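Local coordinates for glycerate 2-kinase (Pyrococcus horikoshii, PDB 1X3L), which catalyses the ATP-dependent, magnesium-supported phosphorylation of D-glycerate to 2-phosphoglycerate, and can also take other nucleotides or pyrophosphate as phosphate donor, at residues V125-S130 with K183-T188; E218-I223 with L239-G244; Q309-R314 with P320-V325; K392-E397 with Y406-K411. One frame throughout, in Å; residues are numbered along the deposited sequence.

Contact 1. Residues V125-S130 with K183-T188; sequences VFILIS and KMIKGT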
# COMPACT_ATOMS: atom_id res chain seq x y z
N VAL A 125 20.13 6.98 9.62
CA VAL A 125 18.79 7.56 9.75
C VAL A 125 17.75 6.69 9.05
O VAL A 125 17.76 6.56 7.82
CB VAL A 125 18.72 8.98 9.14
CG1 VAL A 125 17.31 9.53 9.29
CG2 VAL A 125 19.74 9.90 9.81
N PHE A 126 16.85 6.10 9.83
CA PHE A 126 15.78 5.28 9.29
C PHE A 126 14.64 6.18 8.85
O PHE A 126 14.19 7.04 9.61
CB PHE A 126 15.25 4.30 10.35
CG PHE A 126 16.03 3.03 10.46
CD1 PHE A 126 15.79 1.98 9.57
CD2 PHE A 126 17.00 2.87 11.44
CE1 PHE A 126 16.51 0.79 9.67
CE2 PHE A 126 17.72 1.69 11.55
CZ PHE A 126 17.48 0.64 10.66
N ILE A 127 14.17 6.00 7.62
CA ILE A 127 13.04 6.78 7.11
C ILE A 127 11.95 5.72 6.93
O ILE A 127 12.08 4.84 6.09
CB ILE A 127 13.35 7.43 5.75
CG1 ILE A 127 14.61 8.30 5.86
CG2 ILE A 127 12.17 8.28 5.30
CD1 ILE A 127 14.45 9.50 6.78
N LEU A 128 10.90 5.80 7.74
CA LEU A 128 9.81 4.83 7.69
C LEU A 128 8.59 5.44 7.00
O LEU A 128 7.95 6.36 7.52
CB LEU A 128 9.48 4.37 9.12
CG LEU A 128 10.70 3.96 9.96
CD1 LEU A 128 10.26 3.47 11.34
CD2 LEU A 128 11.47 2.84 9.25
N ILE A 129 8.26 4.91 5.83
CA ILE A 129 7.16 5.44 5.04
C ILE A 129 5.96 4.51 4.85
O ILE A 129 6.11 3.33 4.54
CB ILE A 129 7.67 5.87 3.65
CG1 ILE A 129 8.91 6.76 3.80
CG2 ILE A 129 6.58 6.63 2.89
CD1 ILE A 129 9.58 7.15 2.48
N SER A 130 4.76 5.06 5.06
CA SER A 130 3.52 4.32 4.89
C SER A 130 2.47 5.24 4.28
O SER A 130 2.76 6.39 3.95
CB SER A 130 3.03 3.74 6.22
OG SER A 130 3.01 4.72 7.25
N LYS A 183 17.90 14.11 0.26
CA LYS A 183 19.03 15.00 0.00
C LYS A 183 19.54 15.65 1.28
O LYS A 183 20.67 16.15 1.32
CB LYS A 183 18.65 16.08 -1.01
CG LYS A 183 18.45 15.58 -2.42
CD LYS A 183 18.10 16.71 -3.38
CE LYS A 183 19.24 17.71 -3.55
NZ LYS A 183 18.91 18.78 -4.53
N MET A 184 18.72 15.64 2.33
CA MET A 184 19.09 16.25 3.60
C MET A 184 19.82 15.30 4.55
O MET A 184 20.28 15.72 5.61
CB MET A 184 17.84 16.79 4.31
CG MET A 184 17.09 17.85 3.52
SD MET A 184 15.54 18.32 4.33
CE MET A 184 16.08 19.79 5.23
N ILE A 185 19.92 14.02 4.18
CA ILE A 185 20.59 13.04 5.03
C ILE A 185 22.11 13.11 4.84
O ILE A 185 22.62 12.81 3.76
CB ILE A 185 20.10 11.62 4.71
CG1 ILE A 185 18.59 11.51 4.97
CG2 ILE A 185 20.85 10.61 5.54
CD1 ILE A 185 17.98 10.19 4.53
N LYS A 186 22.82 13.49 5.89
CA LYS A 186 24.28 13.61 5.83
C LYS A 186 24.99 12.27 5.98
O LYS A 186 26.10 12.09 5.48
CB LYS A 186 24.77 14.58 6.90
CG LYS A 186 24.12 15.95 6.84
CD LYS A 186 24.60 16.87 7.96
CE LYS A 186 23.81 18.17 7.95
NZ LYS A 186 24.30 19.15 8.97
N GLY A 187 24.35 11.33 6.66
CA GLY A 187 24.96 10.03 6.85
C GLY A 187 24.38 8.94 5.96
O GLY A 187 24.28 9.09 4.74
N THR A 188 24.01 7.82 6.58
CA THR A 188 23.44 6.71 5.84
C THR A 188 21.93 6.69 6.02
O THR A 188 21.43 6.68 7.15
CB THR A 188 24.01 5.36 6.31
OG1 THR A 188 25.41 5.31 6.02
CG2 THR A 188 23.31 4.21 5.59
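V125 meets T188 where two neighbouring parallel strands, 124-129 and 188-194, start side by side in the six-stranded parallel sheet of this alpha/beta domain. The backbone N of V125 hydrogen-bonds to the carbonyl O of T188 at 2.8 Å. This bond begins the pairing of the two strands, which continues through V125 and I127 with I190, then I127 with L192. Just before T188, N259 ND2 hydrogen-bonds to G187 O, a partner from outside the pair for the turn that leads into the second strand. On the side chain, V125 sends CG2 beside its own backbone N, anti to the carbonyl carbon, and that branch reaches I185 in the same turn. The touch is slack, with V125 CG2 and I185 CG2 4.5 Å apart. L116 of helix 103-118 packs on both V125 and I185, closing a small apolar layer between sheet and helix.

F126, next along, turns to the other side of the sheet, and its backbone pairs with strand 51-56 through Y52 and I54, so strand 124-129 has a parallel partner on each edge. At I127 the side chain comes back to the I185 side, and the two isoleucines reach for each other tip to tip. I185 is extended beyond its first torsion (chi2 174°), which carries its terminal methyl forward until CD1 lies 4.1 Å from CG1 of I127.

Contact 2. Residues E218-I223 with L239-G244; sequences EDAKRI and LHIERG. With EDO (1,2-ethanediol), chain F.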
# COMPACT_ATOMS: atom_id res chain seq x y z
N GLU A 218 10.35 23.24 -15.20
CA GLU A 218 9.80 23.53 -16.52
C GLU A 218 8.55 22.67 -16.74
O GLU A 218 7.55 23.16 -17.28
CB GLU A 218 10.85 23.25 -17.59
CG GLU A 218 10.46 23.68 -18.99
CD GLU A 218 11.66 23.77 -19.91
OE1 GLU A 218 12.57 24.58 -19.61
OE2 GLU A 218 11.69 23.05 -20.93
N ASP A 219 8.60 21.41 -16.32
CA ASP A 219 7.44 20.53 -16.47
C ASP A 219 6.29 21.07 -15.63
O ASP A 219 5.14 21.07 -16.06
CB ASP A 219 7.77 19.10 -16.01
CG ASP A 219 8.72 18.38 -16.94
OD1 ASP A 219 8.69 18.66 -18.16
OD2 ASP A 219 9.49 17.52 -16.46
N ALA A 220 6.60 21.54 -14.42
CA ALA A 220 5.59 22.09 -13.53
C ALA A 220 4.92 23.32 -14.13
O ALA A 220 3.70 23.48 -14.04
CB ALA A 220 6.21 22.42 -12.19
N LYS A 221 5.70 24.20 -14.74
CA LYS A 221 5.15 25.41 -15.34
C LYS A 221 4.27 25.05 -16.54
O LYS A 221 3.16 25.56 -16.68
CB LYS A 221 6.27 26.36 -15.78
CG LYS A 221 5.76 27.71 -16.27
CD LYS A 221 6.90 28.67 -16.60
CE LYS A 221 6.38 30.02 -17.07
NZ LYS A 221 7.48 30.94 -17.45
N ARG A 222 4.78 24.17 -17.40
CA ARG A 222 4.03 23.73 -18.58
C ARG A 222 2.66 23.23 -18.16
O ARG A 222 1.64 23.57 -18.77
CB ARG A 222 4.77 22.60 -19.28
CG ARG A 222 6.06 23.00 -19.97
CD ARG A 222 6.88 21.77 -20.33
NE ARG A 222 8.04 22.08 -21.15
CZ ARG A 222 9.02 21.22 -21.41
NH1 ARG A 222 8.98 19.99 -20.91
NH2 ARG A 222 10.04 21.58 -22.18
N ILE A 223 2.64 22.43 -17.10
CA ILE A 223 1.41 21.86 -16.57
C ILE A 223 0.42 22.92 -16.09
O ILE A 223 -0.76 22.86 -16.43
CB ILE A 223 1.72 20.89 -15.40
CG1 ILE A 223 2.37 19.61 -15.95
CG2 ILE A 223 0.44 20.56 -14.64
CD1 ILE A 223 2.85 18.65 -14.88
N LEU A 239 6.29 32.52 -8.28
CA LEU A 239 7.61 33.04 -7.93
C LEU A 239 8.61 31.94 -7.60
O LEU A 239 9.75 31.98 -8.06
CB LEU A 239 7.52 34.01 -6.75
CG LEU A 239 8.85 34.64 -6.31
CD1 LEU A 239 9.44 35.44 -7.47
CD2 LEU A 239 8.63 35.53 -5.09
N HIS A 240 8.20 30.96 -6.80
CA HIS A 240 9.12 29.89 -6.46
C HIS A 240 9.52 29.10 -7.69
O HIS A 240 10.68 28.69 -7.83
CB HIS A 240 8.51 28.92 -5.44
CG HIS A 240 9.39 27.75 -5.15
ND1 HIS A 240 10.60 27.88 -4.49
CD2 HIS A 240 9.29 26.45 -5.50
CE1 HIS A 240 11.20 26.70 -4.44
NE2 HIS A 240 10.42 25.82 -5.05
N ILE A 241 8.57 28.87 -8.58
CA ILE A 241 8.84 28.12 -9.80
C ILE A 241 9.73 28.91 -10.76
O ILE A 241 10.61 28.34 -11.39
CB ILE A 241 7.51 27.70 -10.49
CG1 ILE A 241 6.84 26.61 -9.65
CG2 ILE A 241 7.79 27.21 -11.91
CD1 ILE A 241 5.46 26.20 -10.13
N GLU A 242 9.50 30.22 -10.86
CA GLU A 242 10.33 31.06 -11.72
C GLU A 242 11.76 31.04 -11.18
O GLU A 242 12.73 31.01 -11.94
CB GLU A 242 9.80 32.50 -11.75
CG GLU A 242 8.55 32.70 -12.59
CD GLU A 242 8.77 32.35 -14.05
OE1 GLU A 242 9.81 32.77 -14.61
OE2 GLU A 242 7.92 31.66 -14.65
N ARG A 243 11.89 31.07 -9.85
CA ARG A 243 13.20 31.03 -9.23
C ARG A 243 13.87 29.70 -9.59
O ARG A 243 15.08 29.66 -9.84
CB ARG A 243 13.09 31.15 -7.71
CG ARG A 243 12.60 32.50 -7.21
CD ARG A 243 12.88 32.63 -5.72
NE ARG A 243 14.31 32.63 -5.45
CZ ARG A 243 14.87 32.34 -4.28
NH1 ARG A 243 14.11 32.03 -3.24
NH2 ARG A 243 16.19 32.36 -4.15
N GLY A 244 13.09 28.63 -9.61
CA GLY A 244 13.62 27.32 -9.96
C GLY A 244 14.09 27.32 -11.40
O GLY A 244 15.11 26.72 -11.74
C1 EDO F . 4.47 33.50 -18.29
O1 EDO F . 5.59 32.72 -18.73
C2 EDO F . 4.84 34.30 -17.04
O2 EDO F . 3.72 35.08 -16.61
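K221 and E242 supply the charged part of this helix pair, and I241 the apolar part. The ammonium group of K221 meets the carboxylate of E242 in a salt bridge, NZ to OE2 at 2.9 Å, using the syn lone pair of OE2. The two side chains get there differently. K221 starts with CG anti to its backbone N (chi1 -173°) and runs out fully extended, whereas E242 leaves its helix heading away from the partner and is folded back by a bend at chi2 (-61°). The other carboxylate oxygen, OE1, stays 4.1 Å from K221 NZ, so the grip is one-pronged. The same NZ also donates to O1 of a 1,2-ethanediol molecule, 2.9 Å away, probably an additive from the crystallisation solution. A further network, from R222 to E218 and D219, runs along the surface of helix 217-226 without joining the second helix; in it R222 NH1 lies 3.1 Å from D219 OD1.

The apolar contacts lie under the salt bridge. I241 projects between the two residues facing it: its CG2 is 4.2 Å from K221 CB, and its CD1 is 4.4 Å from A220 CB. These are loose van der Waals distances, and the axes of 218-223 and 239-244 come within 9.8 Å of each other.

These two segments run roughly antiparallel, at 138°. W230, in the connection between the helices, packs against both K221 and E242, while I223 faces helix 163-171 and H240 ND1 bonds to E142.

Contact 3. Residues Q309-R314 with P320-V325; sequences QEIAER and PPVVLV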
# COMPACT_ATOMS: atom_id res chain seq x y z
N GLN A 309 -11.38 -24.42 -13.31
CA GLN A 309 -12.09 -25.47 -14.04
C GLN A 309 -11.13 -26.34 -14.85
O GLN A 309 -11.19 -27.56 -14.81
CB GLN A 309 -13.09 -24.87 -15.02
CG GLN A 309 -14.40 -24.41 -14.46
CD GLN A 309 -15.36 -23.98 -15.56
OE1 GLN A 309 -15.13 -23.00 -16.27
NE2 GLN A 309 -16.45 -24.73 -15.71
N GLU A 310 -10.25 -25.68 -15.60
CA GLU A 310 -9.28 -26.35 -16.45
C GLU A 310 -8.37 -27.26 -15.62
O GLU A 310 -8.09 -28.39 -16.00
CB GLU A 310 -8.45 -25.31 -17.21
CG GLU A 310 -7.70 -25.83 -18.42
CD GLU A 310 -8.62 -26.24 -19.57
OE1 GLU A 310 -9.79 -25.79 -19.61
OE2 GLU A 310 -8.16 -27.00 -20.45
N ILE A 311 -7.91 -26.75 -14.48
CA ILE A 311 -7.03 -27.50 -13.59
C ILE A 311 -7.71 -28.76 -13.05
O ILE A 311 -7.14 -29.85 -13.09
CB ILE A 311 -6.56 -26.60 -12.40
CG1 ILE A 311 -5.62 -25.51 -12.92
CG2 ILE A 311 -5.88 -27.44 -11.31
CD1 ILE A 311 -5.16 -24.53 -11.87
N ALA A 312 -8.92 -28.61 -12.54
CA ALA A 312 -9.65 -29.74 -11.98
C ALA A 312 -10.10 -30.72 -13.06
O ALA A 312 -10.23 -31.93 -12.82
CB ALA A 312 -10.87 -29.25 -11.20
N GLU A 313 -10.33 -30.21 -14.26
CA GLU A 313 -10.81 -31.04 -15.36
C GLU A 313 -9.72 -31.74 -16.18
O GLU A 313 -9.87 -32.91 -16.53
CB GLU A 313 -11.67 -30.19 -16.30
CG GLU A 313 -12.42 -30.97 -17.37
CD GLU A 313 -13.55 -31.81 -16.79
OE1 GLU A 313 -14.36 -31.26 -16.01
OE2 GLU A 313 -13.62 -33.02 -17.11
N ARG A 314 -8.63 -31.03 -16.48
CA ARG A 314 -7.56 -31.59 -17.30
C ARG A 314 -6.15 -31.54 -16.73
O ARG A 314 -5.20 -31.95 -17.39
CB ARG A 314 -7.55 -30.88 -18.66
CG ARG A 314 -8.87 -30.95 -19.41
CD ARG A 314 -8.99 -29.79 -20.38
NE ARG A 314 -10.19 -29.87 -21.23
CZ ARG A 314 -10.31 -30.69 -22.26
NH1 ARG A 314 -9.32 -31.51 -22.59
NH2 ARG A 314 -11.43 -30.69 -22.98
N PRO A 320 -3.25 -30.62 -9.91
CA PRO A 320 -3.55 -30.43 -8.48
C PRO A 320 -2.65 -31.41 -7.72
O PRO A 320 -2.17 -32.37 -8.32
CB PRO A 320 -5.02 -30.82 -8.37
CG PRO A 320 -5.56 -30.66 -9.77
CD PRO A 320 -4.42 -31.14 -10.63
N PRO A 321 -2.42 -31.20 -6.42
CA PRO A 321 -2.92 -30.11 -5.57
C PRO A 321 -2.13 -28.85 -5.86
O PRO A 321 -0.90 -28.86 -5.87
CB PRO A 321 -2.67 -30.63 -4.16
CG PRO A 321 -1.39 -31.40 -4.32
CD PRO A 321 -1.62 -32.15 -5.62
N VAL A 322 -2.83 -27.75 -6.08
CA VAL A 322 -2.14 -26.52 -6.41
C VAL A 322 -2.81 -25.29 -5.82
O VAL A 322 -4.01 -25.30 -5.54
CB VAL A 322 -2.03 -26.39 -7.95
CG1 VAL A 322 -3.42 -26.34 -8.57
CG2 VAL A 322 -1.22 -25.16 -8.33
N VAL A 323 -2.01 -24.26 -5.60
CA VAL A 323 -2.49 -22.98 -5.07
C VAL A 323 -2.08 -21.89 -6.06
O VAL A 323 -0.91 -21.82 -6.46
CB VAL A 323 -1.87 -22.65 -3.70
CG1 VAL A 323 -2.23 -21.22 -3.30
CG2 VAL A 323 -2.38 -23.63 -2.65
N LEU A 324 -3.04 -21.06 -6.45
CA LEU A 324 -2.77 -19.96 -7.37
C LEU A 324 -3.04 -18.65 -6.65
O LEU A 324 -4.03 -18.53 -5.93
CB LEU A 324 -3.65 -20.06 -8.62
CG LEU A 324 -3.31 -21.09 -9.71
CD1 LEU A 324 -3.33 -22.48 -9.13
CD2 LEU A 324 -4.31 -20.97 -10.83
N VAL A 325 -2.17 -17.67 -6.85
CA VAL A 325 -2.34 -16.38 -6.19
C VAL A 325 -2.45 -15.24 -7.19
O VAL A 325 -1.63 -15.10 -8.10
CB VAL A 325 -1.15 -16.11 -5.23
CG1 VAL A 325 -1.43 -14.88 -4.37
CG2 VAL A 325 -0.90 -17.33 -4.34
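Within Q309-R314, I311 carries the contact with P320-V325, and it does so with two different ends. Its helix, 297-314, is the crossover of a beta-alpha-beta unit whose parallel strands, 285-290 and 322-328, lie side by side in the mixed sheet.

The tight part gathers around CG2 of I311. This methyl runs alongside the ring of P320 in the opposite sense, approaching its CG to 3.6 Å, and at the same time lies 3.8 Å from V322 CG1. V322 CG1 stands between the residue's own backbone N and carbonyl carbon (chi1 61°), which turns it toward I311. The longer branch of I311, extended beyond CB (chi2 177°), reaches on to L324, and the two side chains meet tip to tip. There CD1 of I311 is 3.8 Å from L324 CD2 and 3.9 Å from CD1 of the same leucine, so it sits evenly against both methyls. P320, V322 and L324 all face the helix, whereas V323 between them turns to the other side of the sheet and packs on A279 of helix 268-281.

The outer side of the helix turn is polar and looser. E310 makes a salt bridge with R316 just past the helix, and its ion pair with R314 is long, 3.6 Å from OE2 to NE. Q309 bonds through OE1 to K354.

No hydrogen bond links the two segments. The contact between them is purely apolar, and the strand's backbone is left to pair with strands 285-290 and 427-435.

Contact 4. Residues K392-E397 with Y406-K411; sequences KGIDVE and YEALKK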
# COMPACT_ATOMS: atom_id res chain seq x y z
N LYS A 392 -31.27 -22.22 -1.58
CA LYS A 392 -31.98 -21.15 -0.90
C LYS A 392 -32.69 -20.29 -1.92
O LYS A 392 -33.12 -19.17 -1.63
CB LYS A 392 -31.01 -20.30 -0.07
CG LYS A 392 -30.46 -21.05 1.14
CD LYS A 392 -29.96 -20.13 2.24
CE LYS A 392 -29.60 -20.95 3.47
NZ LYS A 392 -29.17 -20.13 4.63
N GLY A 393 -32.82 -20.82 -3.13
CA GLY A 393 -33.50 -20.10 -4.20
C GLY A 393 -32.84 -18.78 -4.59
O GLY A 393 -33.52 -17.85 -5.01
N ILE A 394 -31.52 -18.70 -4.46
CA ILE A 394 -30.82 -17.47 -4.81
C ILE A 394 -30.34 -17.50 -6.26
O ILE A 394 -29.67 -18.44 -6.69
CB ILE A 394 -29.59 -17.24 -3.89
CG1 ILE A 394 -30.07 -16.96 -2.46
CG2 ILE A 394 -28.77 -16.07 -4.41
CD1 ILE A 394 -28.95 -16.74 -1.46
N ASP A 395 -30.70 -16.47 -7.01
CA ASP A 395 -30.28 -16.36 -8.40
C ASP A 395 -29.00 -15.54 -8.41
O ASP A 395 -29.02 -14.31 -8.33
CB ASP A 395 -31.37 -15.69 -9.23
CG ASP A 395 -30.95 -15.46 -10.67
OD1 ASP A 395 -30.18 -16.28 -11.21
OD2 ASP A 395 -31.41 -14.47 -11.26
N VAL A 396 -27.87 -16.23 -8.50
CA VAL A 396 -26.56 -15.59 -8.48
C VAL A 396 -26.38 -14.49 -9.52
O VAL A 396 -25.91 -13.39 -9.18
CB VAL A 396 -25.44 -16.65 -8.64
CG1 VAL A 396 -24.07 -15.98 -8.63
CG2 VAL A 396 -25.53 -17.65 -7.51
N GLU A 397 -26.73 -14.76 -10.77
CA GLU A 397 -26.59 -13.76 -11.83
C GLU A 397 -27.36 -12.49 -11.48
O GLU A 397 -26.87 -11.39 -11.69
CB GLU A 397 -27.10 -14.32 -13.17
CG GLU A 397 -26.24 -15.42 -13.79
CD GLU A 397 -26.12 -16.66 -12.91
OE1 GLU A 397 -27.16 -17.12 -12.38
OE2 GLU A 397 -24.99 -17.17 -12.76
N TYR A 406 -23.07 -9.20 -0.99
CA TYR A 406 -22.94 -9.37 0.46
C TYR A 406 -24.08 -10.22 1.01
O TYR A 406 -23.86 -11.14 1.79
CB TYR A 406 -22.95 -8.00 1.16
CG TYR A 406 -22.80 -8.07 2.68
CD1 TYR A 406 -21.56 -7.91 3.28
CD2 TYR A 406 -23.92 -8.24 3.50
CE1 TYR A 406 -21.42 -7.92 4.67
CE2 TYR A 406 -23.79 -8.25 4.90
CZ TYR A 406 -22.53 -8.08 5.47
OH TYR A 406 -22.38 -8.07 6.84
N GLU A 407 -25.31 -9.90 0.61
CA GLU A 407 -26.47 -10.62 1.09
C GLU A 407 -26.49 -12.10 0.70
O GLU A 407 -26.99 -12.94 1.45
CB GLU A 407 -27.75 -9.94 0.61
CG GLU A 407 -27.91 -8.50 1.08
CD GLU A 407 -27.84 -8.38 2.59
OE1 GLU A 407 -28.54 -9.15 3.29
OE2 GLU A 407 -27.09 -7.52 3.09
N ALA A 408 -25.96 -12.42 -0.47
CA ALA A 408 -25.94 -13.81 -0.92
C ALA A 408 -24.90 -14.59 -0.13
O ALA A 408 -25.20 -15.65 0.42
CB ALA A 408 -25.64 -13.89 -2.42
N LEU A 409 -23.68 -14.07 -0.08
CA LEU A 409 -22.60 -14.73 0.64
C LEU A 409 -22.94 -14.90 2.11
O LEU A 409 -22.56 -15.90 2.73
CB LEU A 409 -21.30 -13.92 0.50
CG LEU A 409 -20.68 -13.85 -0.90
CD1 LEU A 409 -19.46 -12.94 -0.87
CD2 LEU A 409 -20.29 -15.26 -1.37
N LYS A 410 -23.65 -13.92 2.67
CA LYS A 410 -24.04 -13.95 4.08
C LYS A 410 -24.87 -15.17 4.45
O LYS A 410 -24.79 -15.65 5.58
CB LYS A 410 -24.82 -12.68 4.42
CG LYS A 410 -25.25 -12.58 5.89
CD LYS A 410 -25.93 -11.25 6.21
CE LYS A 410 -27.33 -11.16 5.62
NZ LYS A 410 -27.95 -9.82 5.87
N LYS A 411 -25.65 -15.68 3.51
CA LYS A 411 -26.53 -16.81 3.77
C LYS A 411 -25.91 -18.19 3.63
O LYS A 411 -26.49 -19.18 4.07
CB LYS A 411 -27.76 -16.72 2.86
CG LYS A 411 -28.52 -15.41 3.00
CD LYS A 411 -29.75 -15.41 2.13
CE LYS A 411 -30.53 -14.11 2.29
NZ LYS A 411 -31.74 -14.11 1.41
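A Schellman motif ends helix 385-391, and the chain that leaves it packs against helix 405-411 through K392 and I394. G393, with its positive phi, is the C-prime residue of that motif; the I394 N-H returns to L389 O and the G393 N-H to R390 O. Its two flanking residues, K392 and I394, face helix 405-411.

K392 extends its whole chain across K411 and gives its ammonium group to the backbone carbonyl of K411: NZ to K411 O is 2.9 Å. The approach is bent, with a C=O...N angle of 140° and the nitrogen tilted 17° from the carbonyl plane. On the way the aliphatic part of K392 passes the side chain of K411, CD to CB 4.1 Å.

I394 provides the buried part. Its CG2 methyl faces A408 CB at 4.3 Å, while its other branch, extended to CD1 (chi2 179°), lies between the helix backbone and the lysine stem: CD1 is 4.2 Å from A408 CA and 3.9 Å from K411 CD. The straight methylene chain of K411 thus roofs the isoleucine toward the exposed edge. Along the helix itself a salt bridge forms, in which K410 NZ reaches E407 OE1 at 2.7 Å on its syn side, somewhat out of the carboxylate plane.

Immediately after I394, D395 takes the N-cap position of helix 396-401. L389 of helix 385-391 also packs on I394, and L349 of helix 343-351 touches both V396 and A408, so helix 343-351 borders both segments.

In the fold
The four contacts fall into two halves of the chain. Contacts 1 and 2 lie in one half, their centres 27 Å apart, contact 1 in the parallel sheet and contact 2 in the helices further along the chain. Contacts 3 and 4 lie across the chain's centre, 25 Å apart between centres, contact 3 on the mixed sheet and contact 4 among helices. Between halves the centres are 45 to 56 Å apart, and no two contacts touch. K58, probably a substrate-binding residue by analogy with relatives, is away from all four; however, S130, just past the end of strand 124-129, hydrogen-bonds through OG to the backbone N of A59, directly after it.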